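PDB 3SFW: dihydropyrimidinase from Brevibacillus agri, which probably catalyses, with bound zinc, the reversible hydrolytic ring opening of 5,6-dihydropyrimidines such as dihydrouracil to N-carbamoyl-beta-amino acids. Local coordinates for residues 208-213 / 270-275; 263-268 / 347-352; 158-163 / 186-191. All blocks are in the same frame, centred on the assembly; numbering follows the deposited sequence.

Interaction 1 of 3, residues 208-213 / 270-275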
ATOM      1  N   HIS A 208       3.054  -9.062 -29.831  1.00 14.97           N
ATOM      2  CA  HIS A 208       4.057  -8.119 -29.284  1.00 16.03           C
ATOM      3  C   HIS A 208       3.608  -7.597 -27.915  1.00 16.65           C
ATOM      4  O   HIS A 208       4.429  -7.422 -26.992  1.00 14.89           O
ATOM      5  CB  HIS A 208       4.349  -6.950 -30.256  1.00 13.88           C
ATOM      6  CG  HIS A 208       5.256  -5.933 -29.662  1.00 14.55           C
ATOM      7  ND1 HIS A 208       6.621  -6.115 -29.578  1.00 17.26           N
ATOM      8  CD2 HIS A 208       4.986  -4.771 -29.021  1.00 18.24           C
ATOM      9  CE1 HIS A 208       7.158  -5.083 -28.943  1.00 18.08           C
ATOM     10  NE2 HIS A 208       6.190  -4.238 -28.630  1.00 17.75           N
ATOM     11  N   ALA A 209       2.301  -7.383 -27.746  1.00 14.88           N
ATOM     12  CA  ALA A 209       1.829  -6.938 -26.453  1.00 14.04           C
ATOM     13  C   ALA A 209       1.731  -8.097 -25.474  1.00 15.71           C
ATOM     14  O   ALA A 209       2.098  -7.972 -24.312  1.00 15.96           O
ATOM     15  CB  ALA A 209       0.504  -6.216 -26.581  1.00 13.43           C
ATOM     16  N   TYR A 210       1.132  -9.209 -25.921  1.00 16.60           N
ATOM     17  CA  TYR A 210       0.882 -10.306 -25.019  1.00 16.34           C
ATOM     18  C   TYR A 210       2.130 -10.879 -24.395  1.00 14.99           C
ATOM     19  O   TYR A 210       2.060 -11.472 -23.321  1.00 18.67           O
ATOM     20  CB  TYR A 210       0.109 -11.412 -25.713  1.00 15.41           C
ATOM     21  CG  TYR A 210      -1.282 -11.013 -26.155  1.00 16.73           C
ATOM     22  CD1 TYR A 210      -1.951 -11.760 -27.138  1.00 19.72           C
ATOM     23  CD2 TYR A 210      -1.951  -9.943 -25.569  1.00 17.53           C
ATOM     24  CE1 TYR A 210      -3.266 -11.432 -27.529  1.00 19.06           C
ATOM     25  CE2 TYR A 210      -3.254  -9.586 -25.978  1.00 22.64           C
ATOM     26  CZ  TYR A 210      -3.920 -10.379 -26.925  1.00 22.21           C
ATOM     27  OH  TYR A 210      -5.198 -10.021 -27.360  1.00 26.83           O
ATOM     28  N   THR A 211       3.276 -10.721 -25.066  1.00 14.22           N
ATOM     29  CA  THR A 211       4.519 -11.297 -24.590  1.00 15.77           C
ATOM     30  C   THR A 211       5.312 -10.294 -23.700  1.00 14.65           C
ATOM     31  O   THR A 211       6.426 -10.599 -23.244  1.00 13.28           O
ATOM     32  CB  THR A 211       5.449 -11.700 -25.774  1.00 17.09           C
ATOM     33  OG1 THR A 211       5.618 -10.591 -26.676  1.00 14.71           O
ATOM     34  CG2 THR A 211       4.846 -12.900 -26.581  1.00 18.24           C
ATOM     35  N   ARG A 212       4.748  -9.100 -23.519  1.00 15.47           N
ATOM     36  CA  ARG A 212       5.330  -8.119 -22.557  1.00 15.07           C
ATOM     37  C   ARG A 212       4.312  -7.620 -21.536  1.00 14.69           C
ATOM     38  O   ARG A 212       3.968  -6.428 -21.541  1.00 15.86           O
ATOM     39  CB  ARG A 212       5.900  -6.913 -23.315  1.00 14.06           C
ATOM     40  CG  ARG A 212       6.558  -7.291 -24.638  1.00 13.85           C
ATOM     41  CD  ARG A 212       6.968  -6.037 -25.425  1.00 17.52           C
ATOM     42  NE  ARG A 212       8.214  -5.438 -24.933  1.00 16.10           N
ATOM     43  CZ  ARG A 212       9.439  -5.739 -25.395  1.00 19.16           C
ATOM     44  NH1 ARG A 212       9.599  -6.641 -26.386  1.00 17.19           N
ATOM     45  NH2 ARG A 212      10.514  -5.078 -24.942  1.00 15.81           N
ATOM     46  N   PRO A 213       3.833  -8.501 -20.628  1.00 15.84           N
ATOM     47  CA  PRO A 213       2.712  -8.078 -19.777  1.00 13.09           C
ATOM     48  C   PRO A 213       3.093  -6.964 -18.814  1.00 14.93           C
ATOM     49  O   PRO A 213       4.290  -6.777 -18.512  1.00 14.96           O
ATOM     50  CB  PRO A 213       2.363  -9.337 -18.976  1.00 15.80           C
ATOM     51  CG  PRO A 213       3.118 -10.464 -19.603  1.00 17.94           C
ATOM     52  CD  PRO A 213       4.304  -9.856 -20.283  1.00 15.33           C
ATOM     53  N   LEU A 270      -3.728   5.945 -26.823  1.00 10.84           N
ATOM     54  CA  LEU A 270      -3.847   4.687 -27.586  1.00 11.58           C
ATOM     55  C   LEU A 270      -3.843   3.481 -26.685  1.00 12.54           C
ATOM     56  O   LEU A 270      -3.408   3.563 -25.543  1.00 13.95           O
ATOM     57  CB  LEU A 270      -2.712   4.538 -28.618  1.00 11.42           C
ATOM     58  CG  LEU A 270      -2.565   5.656 -29.662  1.00 12.76           C
ATOM     59  CD1 LEU A 270      -1.315   5.404 -30.535  1.00 11.63           C
ATOM     60  CD2 LEU A 270      -3.784   5.736 -30.593  1.00 12.74           C
ATOM     61  N   ASP A 271      -4.491   2.383 -27.131  1.00 14.35           N
ATOM     62  CA  ASP A 271      -4.622   1.207 -26.268  1.00 13.62           C
ATOM     63  C   ASP A 271      -4.366  -0.086 -27.040  1.00 12.21           C
ATOM     64  O   ASP A 271      -4.227  -0.045 -28.261  1.00 11.16           O
ATOM     65  CB  ASP A 271      -5.982   1.182 -25.541  1.00 13.68           C
ATOM     66  CG  ASP A 271      -7.129   0.806 -26.446  1.00 16.75           C
ATOM     67  OD1 ASP A 271      -7.310  -0.395 -26.706  1.00 18.17           O
ATOM     68  OD2 ASP A 271      -7.820   1.708 -26.908  1.00 17.35           O
ATOM     69  N   ILE A 272      -4.230  -1.195 -26.303  1.00 12.64           N
ATOM     70  CA  ILE A 272      -3.691  -2.444 -26.806  1.00 12.88           C
ATOM     71  C   ILE A 272      -4.538  -2.912 -28.005  1.00 16.53           C
ATOM     72  O   ILE A 272      -4.046  -3.613 -28.868  1.00 15.13           O
ATOM     73  CB  ILE A 272      -3.733  -3.510 -25.690  1.00 13.68           C
ATOM     74  CG1 ILE A 272      -3.018  -4.805 -26.113  1.00 14.73           C
ATOM     75  CG2 ILE A 272      -5.205  -3.777 -25.183  1.00 13.40           C
ATOM     76  CD1 ILE A 272      -2.941  -5.844 -24.977  1.00 13.17           C
ATOM     77  N   THR A 273      -5.810  -2.508 -28.074  1.00 14.55           N
ATOM     78  CA  THR A 273      -6.623  -2.934 -29.229  1.00 15.97           C
ATOM     79  C   THR A 273      -6.096  -2.468 -30.606  1.00 16.73           C
ATOM     80  O   THR A 273      -6.439  -3.057 -31.649  1.00 16.36           O
ATOM     81  CB  THR A 273      -8.150  -2.567 -29.107  1.00 17.18           C
ATOM     82  OG1 THR A 273      -8.320  -1.146 -29.048  1.00 16.21           O
ATOM     83  CG2 THR A 273      -8.781  -3.251 -27.877  1.00 16.19           C
ATOM     84  N   ALA A 274      -5.284  -1.412 -30.638  1.00 14.00           N
ATOM     85  CA  ALA A 274      -4.764  -0.916 -31.929  1.00 12.96           C
ATOM     86  C   ALA A 274      -3.893  -2.008 -32.601  1.00 12.53           C
ATOM     87  O   ALA A 274      -3.699  -1.994 -33.820  1.00 17.25           O
ATOM     88  CB  ALA A 274      -3.940   0.377 -31.740  1.00 13.41           C
ATOM     89  N   LEU A 275      -3.304  -2.879 -31.788  1.00 14.32           N
ATOM     90  CA  LEU A 275      -2.380  -3.870 -32.329  1.00 13.43           C
ATOM     91  C   LEU A 275      -3.142  -4.975 -33.045  1.00 15.38           C
ATOM     92  O   LEU A 275      -2.515  -5.849 -33.665  1.00 14.71           O
ATOM     93  CB  LEU A 275      -1.508  -4.495 -31.233  1.00 14.61           C
ATOM     94  CG  LEU A 275      -0.314  -3.544 -31.005  1.00 20.71           C
ATOM     95  CD1 LEU A 275      -0.576  -2.776 -29.732  1.00 25.82           C
ATOM     96  CD2 LEU A 275       1.006  -4.263 -30.926  1.00 25.67           C
TER
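Ile-272 shows how one branched side chain can join a helix end to a loop with no polar bond between them. Its CG1 arm lies anti to the backbone N (chi1 -173°) and the chain runs on extended, which brings CD1 against both Ala-209 and Tyr-210. There Ile-272 CD1 is 3.8 Å from Ala-209 CB, and CG1 touches the same methyl, so the alanine meets the length of the arm and not merely its end. Ile-272 CD1 also lies 3.9 Å from CE2 of Tyr-210, whose side chain crosses the isoleucine at about a right angle. A second, looser apolar touch joins Leu-275 CD2 to His-208 CB at 4.3 Å. Ile-206, one turn earlier on helix 206-210, extends this surface to both Ile-272 and Leu-275.

Hydrogen bonds work within each side instead of between them. OD1 of Asp-271 takes two donors from one face of its carboxylate plane: Thr-273 OG1 at 2.7 Å on the syn side, and the backbone N of Thr-273 at 2.9 Å from above the plane. The second bond makes an Asx turn at the start of the 3-10 segment 272-275. On the partner side, His-208 NE2 bonds to Trp-287 O while CD of Arg-212 packs 3.6 Å above one face of the imidazole, toward the rim of the ring. NH2 of Arg-212 forms a salt bridge with Glu-185 OE1.

Both segments belong to connections that follow strands of the parallel sheet, 180-182 and 258-263. With the His-208 side chain about 10 Å from a zinc ion, the contact links two such excursions beside the metal centre, consistent with the TIM-barrel fold of the amidohydrolase family.

Interaction 2 of 3, residues 263-268 / 347-352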
ATOM      1  N   THR A 263       5.882   9.876 -19.068  1.00  7.71           N
ATOM      2  CA  THR A 263       5.039   9.033 -19.954  1.00 10.33           C
ATOM      3  C   THR A 263       5.017   9.654 -21.353  1.00  7.98           C
ATOM      4  O   THR A 263       5.805  10.584 -21.624  1.00  9.84           O
ATOM      5  CB  THR A 263       3.658   8.741 -19.352  1.00  9.77           C
ATOM      6  OG1 THR A 263       3.017   7.681 -20.108  1.00 10.27           O
ATOM      7  CG2 THR A 263       2.805  10.030 -19.331  1.00  9.19           C
ATOM      8  N   CYS A 264       4.246   9.072 -22.269  1.00  8.70           N
ATOM      9  CA  CYS A 264       4.338   9.427 -23.678  1.00  7.75           C
ATOM     10  C   CYS A 264       2.918   9.490 -24.221  1.00 10.10           C
ATOM     11  O   CYS A 264       2.034   8.778 -23.703  1.00 11.90           O
ATOM     12  CB  CYS A 264       5.105   8.347 -24.459  1.00  8.00           C
ATOM     13  SG  CYS A 264       6.761   7.934 -23.781  1.00 12.26           S
ATOM     14  N   PRO A 265       2.698  10.266 -25.306  1.00 10.83           N
ATOM     15  CA  PRO A 265       1.339  10.447 -25.790  1.00 10.85           C
ATOM     16  C   PRO A 265       0.684   9.114 -26.164  1.00 11.78           C
ATOM     17  O   PRO A 265      -0.518   8.948 -25.964  1.00 12.29           O
ATOM     18  CB  PRO A 265       1.520  11.294 -27.050  1.00 12.90           C
ATOM     19  CG  PRO A 265       2.809  12.053 -26.820  1.00 11.72           C
ATOM     20  CD  PRO A 265       3.676  11.108 -26.021  1.00 11.99           C
ATOM     21  N   GLN A 266       1.454   8.193 -26.747  1.00 10.75           N
ATOM     22  CA  GLN A 266       0.876   6.877 -27.173  1.00 13.35           C
ATOM     23  C   GLN A 266       0.249   6.096 -26.027  1.00 12.52           C
ATOM     24  O   GLN A 266      -0.761   5.408 -26.211  1.00 13.48           O
ATOM     25  CB  GLN A 266       1.899   6.014 -27.954  1.00 11.52           C
ATOM     26  CG  GLN A 266       3.259   5.700 -27.210  1.00 11.79           C
ATOM     27  CD  GLN A 266       4.269   6.846 -27.383  1.00 11.90           C
ATOM     28  OE1 GLN A 266       3.885   8.020 -27.438  1.00 10.95           O
ATOM     29  NE2 GLN A 266       5.547   6.514 -27.433  1.00 11.20           N
ATOM     30  N   TYR A 267       0.770   6.268 -24.814  1.00  9.78           N
ATOM     31  CA  TYR A 267       0.219   5.509 -23.681  1.00  9.07           C
ATOM     32  C   TYR A 267      -0.966   6.227 -23.053  1.00 11.16           C
ATOM     33  O   TYR A 267      -1.698   5.632 -22.299  1.00 12.51           O
ATOM     34  CB  TYR A 267       1.307   5.187 -22.639  1.00 10.40           C
ATOM     35  CG  TYR A 267       2.478   4.467 -23.272  1.00  9.25           C
ATOM     36  CD1 TYR A 267       3.739   5.075 -23.359  1.00  9.22           C
ATOM     37  CD2 TYR A 267       2.305   3.170 -23.809  1.00  9.54           C
ATOM     38  CE1 TYR A 267       4.815   4.437 -23.987  1.00  9.88           C
ATOM     39  CE2 TYR A 267       3.377   2.506 -24.399  1.00  7.85           C
ATOM     40  CZ  TYR A 267       4.628   3.136 -24.489  1.00 11.42           C
ATOM     41  OH  TYR A 267       5.682   2.446 -25.077  1.00 11.45           O
ATOM     42  N   LEU A 268      -1.128   7.517 -23.382  1.00 10.46           N
ATOM     43  CA  LEU A 268      -2.249   8.322 -22.901  1.00 11.11           C
ATOM     44  C   LEU A 268      -3.529   8.151 -23.724  1.00 13.61           C
ATOM     45  O   LEU A 268      -4.617   8.230 -23.172  1.00 12.50           O
ATOM     46  CB  LEU A 268      -1.884   9.822 -22.757  1.00  9.90           C
ATOM     47  CG  LEU A 268      -0.764  10.091 -21.730  1.00 11.23           C
ATOM     48  CD1 LEU A 268      -0.257  11.583 -21.899  1.00 11.25           C
ATOM     49  CD2 LEU A 268      -1.280   9.815 -20.303  1.00 13.32           C
ATOM     50  N   THR A 347       0.516  18.993 -29.102  1.00 10.86           N
ATOM     51  CA  THR A 347      -0.923  19.186 -29.404  1.00 11.76           C
ATOM     52  C   THR A 347      -1.825  18.149 -28.730  1.00 12.13           C
ATOM     53  O   THR A 347      -2.875  18.506 -28.170  1.00 12.17           O
ATOM     54  CB  THR A 347      -1.235  19.214 -30.915  1.00 18.72           C
ATOM     55  OG1 THR A 347      -0.567  20.340 -31.502  1.00 18.33           O
ATOM     56  CG2 THR A 347      -2.768  19.425 -31.114  1.00 17.12           C
ATOM     57  N   ILE A 348      -1.382  16.901 -28.686  1.00 11.54           N
ATOM     58  CA  ILE A 348      -2.156  15.862 -27.999  1.00 10.92           C
ATOM     59  C   ILE A 348      -2.284  16.159 -26.506  1.00 12.75           C
ATOM     60  O   ILE A 348      -3.364  16.028 -25.935  1.00 11.88           O
ATOM     61  CB  ILE A 348      -1.574  14.473 -28.249  1.00 13.92           C
ATOM     62  CG1 ILE A 348      -1.802  14.126 -29.743  1.00 12.37           C
ATOM     63  CG2 ILE A 348      -2.197  13.421 -27.334  1.00 12.22           C
ATOM     64  CD1 ILE A 348      -1.175  12.794 -30.142  1.00 14.29           C
ATOM     65  N   LEU A 349      -1.193  16.545 -25.881  1.00 10.97           N
ATOM     66  CA  LEU A 349      -1.235  16.874 -24.450  1.00 12.19           C
ATOM     67  C   LEU A 349      -2.163  18.077 -24.190  1.00 12.77           C
ATOM     68  O   LEU A 349      -2.908  18.090 -23.231  1.00 15.21           O
ATOM     69  CB  LEU A 349       0.185  17.115 -23.878  1.00 11.67           C
ATOM     70  CG  LEU A 349       0.856  15.804 -23.316  1.00 13.70           C
ATOM     71  CD1 LEU A 349       0.236  15.398 -22.020  1.00 14.02           C
ATOM     72  CD2 LEU A 349       0.757  14.610 -24.238  1.00 20.18           C
ATOM     73  N   PHE A 350      -2.149  19.050 -25.083  1.00 11.82           N
ATOM     74  CA  PHE A 350      -3.062  20.203 -24.901  1.00 12.63           C
ATOM     75  C   PHE A 350      -4.508  19.728 -25.121  1.00 15.03           C
ATOM     76  O   PHE A 350      -5.414  20.025 -24.333  1.00 13.27           O
ATOM     77  CB  PHE A 350      -2.725  21.313 -25.896  1.00 10.84           C
ATOM     78  CG  PHE A 350      -3.691  22.475 -25.823  1.00 13.01           C
ATOM     79  CD1 PHE A 350      -3.627  23.395 -24.762  1.00 15.19           C
ATOM     80  CD2 PHE A 350      -4.712  22.585 -26.743  1.00 14.72           C
ATOM     81  CE1 PHE A 350      -4.560  24.446 -24.669  1.00 16.90           C
ATOM     82  CE2 PHE A 350      -5.659  23.632 -26.654  1.00 14.23           C
ATOM     83  CZ  PHE A 350      -5.585  24.544 -25.604  1.00 16.83           C
ATOM     84  N   SER A 351      -4.740  19.050 -26.231  1.00 12.05           N
ATOM     85  CA  SER A 351      -6.118  18.788 -26.647  1.00 14.76           C
ATOM     86  C   SER A 351      -6.781  17.693 -25.796  1.00 13.39           C
ATOM     87  O   SER A 351      -7.971  17.776 -25.468  1.00 13.25           O
ATOM     88  CB  SER A 351      -6.146  18.408 -28.130  1.00 14.85           C
ATOM     89  OG  SER A 351      -7.490  18.379 -28.619  1.00 15.62           O
ATOM     90  N   GLU A 352      -6.045  16.624 -25.486  1.00 13.76           N
ATOM     91  CA  GLU A 352      -6.636  15.562 -24.693  1.00 14.38           C
ATOM     92  C   GLU A 352      -6.444  15.828 -23.223  1.00 14.08           C
ATOM     93  O   GLU A 352      -7.096  15.179 -22.390  1.00 16.05           O
ATOM     94  CB  GLU A 352      -6.013  14.219 -25.056  1.00 14.32           C
ATOM     95  CG  GLU A 352      -6.516  13.736 -26.419  1.00 17.02           C
ATOM     96  CD  GLU A 352      -8.018  13.451 -26.403  1.00 19.79           C
ATOM     97  OE1 GLU A 352      -8.486  12.725 -25.492  1.00 19.12           O
ATOM     98  OE2 GLU A 352      -8.731  13.935 -27.313  1.00 18.39           O
TER
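Pro-265 and Leu-349 each bury about 48 Å² here, more than any other residue of the contact, and their meeting illustrates how a ring and a forked side chain can seal two helices using carbon alone. The proline presents CG to Leu-349 CD2 at 4.2 Å, the two side chains crossing at about a right angle. On its CB side the same ring meets Ile-348 CG2 at 4.3 Å, so neighbouring residues of one helix share a single proline.

Leu-268, three residues on, supplies the closest approach: its CD1 lies 3.8 Å from Leu-349 CD1 and 4.0 Å from Leu-349 CD2. With CG beside the backbone N (chi1 -62°), the leucine sends this methyl across the fork of Leu-349, which is thus touched by Leu-268 on both branches and by Pro-265 on one. All four residues are buried, and no hydrogen bond spans the interface.

Around this core, Trp-301 and Phe-364 pack on Leu-349 from helices 295-305 and 361-376, while Leu-300 covers Leu-268. Helix 265-269, directly after strand 258-263, is thereby packed against helix 345-354, whose other side reaches Phe-396 and Pro-398 of strand 393-403.

Interaction 3 of 3, residues 158-163 / 186-191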
ATOM      1  N   VAL A 158      20.709  -7.384 -27.301  1.00 20.88           N
ATOM      2  CA  VAL A 158      20.832  -6.198 -28.147  1.00 17.33           C
ATOM      3  C   VAL A 158      21.292  -4.994 -27.282  1.00 19.74           C
ATOM      4  O   VAL A 158      22.410  -4.477 -27.460  1.00 17.50           O
ATOM      5  CB  VAL A 158      19.483  -5.870 -28.855  1.00 20.27           C
ATOM      6  CG1 VAL A 158      19.659  -4.672 -29.825  1.00 19.85           C
ATOM      7  CG2 VAL A 158      18.954  -7.109 -29.640  1.00 20.04           C
ATOM      8  N   LEU A 159      20.417  -4.535 -26.376  1.00 15.62           N
ATOM      9  CA  LEU A 159      20.700  -3.332 -25.550  1.00 15.63           C
ATOM     10  C   LEU A 159      20.759  -3.652 -24.060  1.00 16.19           C
ATOM     11  O   LEU A 159      21.261  -2.864 -23.268  1.00 13.87           O
ATOM     12  CB  LEU A 159      19.634  -2.219 -25.778  1.00 13.74           C
ATOM     13  CG  LEU A 159      19.351  -1.760 -27.212  1.00 14.36           C
ATOM     14  CD1 LEU A 159      18.250  -0.662 -27.212  1.00 13.26           C
ATOM     15  CD2 LEU A 159      20.660  -1.236 -27.885  1.00 17.34           C
ATOM     16  N   MET A 160      20.272  -4.840 -23.679  1.00 15.27           N
ATOM     17  CA  MET A 160      20.068  -5.164 -22.280  1.00 15.08           C
ATOM     18  C   MET A 160      21.310  -5.167 -21.394  1.00 18.17           C
ATOM     19  O   MET A 160      22.388  -5.593 -21.825  1.00 16.73           O
ATOM     20  CB  MET A 160      19.353  -6.503 -22.162  1.00 16.04           C
ATOM     21  CG  MET A 160      18.851  -6.792 -20.732  1.00 14.40           C
ATOM     22  SD  MET A 160      17.960  -8.385 -20.866  1.00 16.79           S
ATOM     23  CE  MET A 160      17.707  -8.808 -19.140  1.00 14.12           C
ATOM     24  N   ALA A 161      21.176  -4.532 -20.223  1.00 16.23           N
ATOM     25  CA  ALA A 161      22.173  -4.572 -19.142  1.00 15.44           C
ATOM     26  C   ALA A 161      21.604  -5.294 -17.938  1.00 14.33           C
ATOM     27  O   ALA A 161      20.385  -5.455 -17.821  1.00 18.83           O
ATOM     28  CB  ALA A 161      22.563  -3.131 -18.713  1.00 16.06           C
ATOM     29  N   ASP A 162      22.475  -5.695 -17.028  1.00 11.79           N
ATOM     30  CA  ASP A 162      22.043  -6.483 -15.879  1.00 16.03           C
ATOM     31  C   ASP A 162      22.117  -5.668 -14.587  1.00 13.88           C
ATOM     32  O   ASP A 162      22.336  -4.460 -14.625  1.00 15.00           O
ATOM     33  CB  ASP A 162      22.874  -7.770 -15.788  1.00 18.00           C
ATOM     34  CG  ASP A 162      24.327  -7.516 -15.492  1.00 26.29           C
ATOM     35  OD1 ASP A 162      24.716  -6.383 -15.133  1.00 22.01           O
ATOM     36  OD2 ASP A 162      25.109  -8.496 -15.588  1.00 30.96           O
ATOM     37  N   ASP A 163      21.768  -6.309 -13.476  1.00 13.52           N
ATOM     38  CA  ASP A 163      21.722  -5.640 -12.189  1.00 12.44           C
ATOM     39  C   ASP A 163      23.068  -5.114 -11.747  1.00 11.74           C
ATOM     40  O   ASP A 163      23.139  -4.071 -11.102  1.00 12.88           O
ATOM     41  CB  ASP A 163      21.126  -6.546 -11.108  1.00 11.56           C
ATOM     42  CG  ASP A 163      19.624  -6.776 -11.302  1.00 12.96           C
ATOM     43  OD1 ASP A 163      18.994  -6.062 -12.144  1.00 14.49           O
ATOM     44  OD2 ASP A 163      19.085  -7.642 -10.582  1.00 14.53           O
ATOM     45  N   ASN A 186      11.201  -6.437 -17.671  1.00  9.91           N
ATOM     46  CA  ASN A 186      12.122  -7.556 -17.403  1.00 12.28           C
ATOM     47  C   ASN A 186      12.483  -8.270 -18.704  1.00 12.04           C
ATOM     48  O   ASN A 186      11.656  -8.985 -19.301  1.00 12.55           O
ATOM     49  CB  ASN A 186      11.536  -8.522 -16.365  1.00  9.34           C
ATOM     50  CG  ASN A 186      12.548  -9.557 -15.940  1.00 12.07           C
ATOM     51  OD1 ASN A 186      13.034 -10.332 -16.767  1.00 12.74           O
ATOM     52  ND2 ASN A 186      12.871  -9.578 -14.668  1.00 11.63           N
ATOM     53  N   GLY A 187      13.698  -8.046 -19.187  1.00 11.55           N
ATOM     54  CA  GLY A 187      14.072  -8.612 -20.488  1.00 13.83           C
ATOM     55  C   GLY A 187      14.105 -10.135 -20.524  1.00 13.29           C
ATOM     56  O   GLY A 187      14.025 -10.716 -21.608  1.00 16.07           O
ATOM     57  N   ASP A 188      14.357 -10.776 -19.388  1.00 13.60           N
ATOM     58  CA  ASP A 188      14.414 -12.262 -19.397  1.00 14.21           C
ATOM     59  C   ASP A 188      13.036 -12.880 -19.486  1.00 14.95           C
ATOM     60  O   ASP A 188      12.818 -13.879 -20.217  1.00 15.60           O
ATOM     61  CB  ASP A 188      15.144 -12.777 -18.178  1.00 12.54           C
ATOM     62  CG  ASP A 188      16.646 -12.472 -18.238  1.00 17.60           C
ATOM     63  OD1 ASP A 188      17.281 -12.757 -19.284  1.00 20.98           O
ATOM     64  OD2 ASP A 188      17.182 -11.936 -17.272  1.00 17.32           O
ATOM     65  N   VAL A 189      12.094 -12.293 -18.769  1.00 13.78           N
ATOM     66  CA  VAL A 189      10.694 -12.731 -18.869  1.00 11.84           C
ATOM     67  C   VAL A 189      10.242 -12.536 -20.302  1.00 14.90           C
ATOM     68  O   VAL A 189       9.644 -13.429 -20.888  1.00 15.94           O
ATOM     69  CB  VAL A 189       9.756 -11.877 -17.930  1.00 14.76           C
ATOM     70  CG1 VAL A 189       8.242 -12.104 -18.320  1.00 15.15           C
ATOM     71  CG2 VAL A 189      10.001 -12.234 -16.491  1.00 14.50           C
ATOM     72  N   LEU A 190      10.526 -11.360 -20.875  1.00 12.08           N
ATOM     73  CA  LEU A 190      10.091 -11.071 -22.254  1.00 13.14           C
ATOM     74  C   LEU A 190      10.726 -12.037 -23.283  1.00 17.47           C
ATOM     75  O   LEU A 190      10.042 -12.532 -24.210  1.00 16.38           O
ATOM     76  CB  LEU A 190      10.451  -9.619 -22.630  1.00 13.11           C
ATOM     77  CG  LEU A 190       9.357  -8.599 -22.257  1.00 14.25           C
ATOM     78  CD1 LEU A 190       8.753  -8.867 -20.851  1.00 13.74           C
ATOM     79  CD2 LEU A 190       9.929  -7.182 -22.355  1.00 13.74           C
ATOM     80  N   ASP A 191      12.022 -12.288 -23.134  1.00 16.95           N
ATOM     81  CA  ASP A 191      12.726 -13.196 -24.085  1.00 16.92           C
ATOM     82  C   ASP A 191      12.068 -14.585 -24.105  1.00 17.52           C
ATOM     83  O   ASP A 191      11.812 -15.141 -25.197  1.00 19.62           O
ATOM     84  CB  ASP A 191      14.223 -13.332 -23.729  1.00 19.11           C
ATOM     85  CG  ASP A 191      15.016 -14.117 -24.789  1.00 23.98           C
ATOM     86  OD1 ASP A 191      15.445 -15.261 -24.505  1.00 24.81           O
ATOM     87  OD2 ASP A 191      15.268 -13.555 -25.873  1.00 24.77           O
TER
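Met-160 carries its side of this contact alone, a worked case of an unbranched side chain spanning the distance between a loop and the start of a helix. CG stands anti to the backbone N (chi1 -169°) and the chain stays extended beyond it, bringing the thioether to the first turn of helix 187-199. The enclosed part is at buried Gly-187: SD and CE of Met-160 both lie 3.9 Å from Gly-187 CA, so sulfur and methyl rest directly against main chain.

The more open side is at Asp-188, which like Met-160 is partly exposed; here the apolar methyl meets a charged group. The methionine crosses the aspartate at about a right angle, CE of Met-160 being 3.7 Å from Asp-188 OD2; this is van der Waals contact. The carboxylate's charge is answered instead by Lys-156, which forms a salt bridge with OD1. Just before the glycine, Asn-186 is the N-cap: its OD1 accepts from Val-189 N at 3.0 Å in a nearly straight bond (169°) and more weakly from Asp-188 N.

Asp-162, on the exposed side of the loop, caps helix 163-176 through Thr-165 N. In the chain, strand 180-182 lies between the two capped helices, while helix 214-230 flanks Asn-186 through Glu-219 and Arg-223. Asn-186 ND2 also bonds to Asp-163 of the second subunit, placing this junction of loop and helix at a subunit interface.

How the interactions relate
From the N terminus, interaction 3 comes first: 158-163 and 186-191 close a short excursion through helix 163-176 and strand 180-182. Interaction 1 opens after it, from 208-213, and spans helices 214-230, 243-254 and 265-269 and two further strands before closing at 270-275. Interaction 2 starts inside that span, at 263-268, and ends beyond it at 347-352, so the two cross; their segments 263-268 and 270-275 adjoin in sequence. Interactions 1 and 3 also touch, Arg-212 NH2 lying 3.4 Å from Leu-190 CD2. Together they illustrate serial and crossed closures tying successive connections around the parallel sheet from a subunit interface, past the zinc site, to helix 345-354.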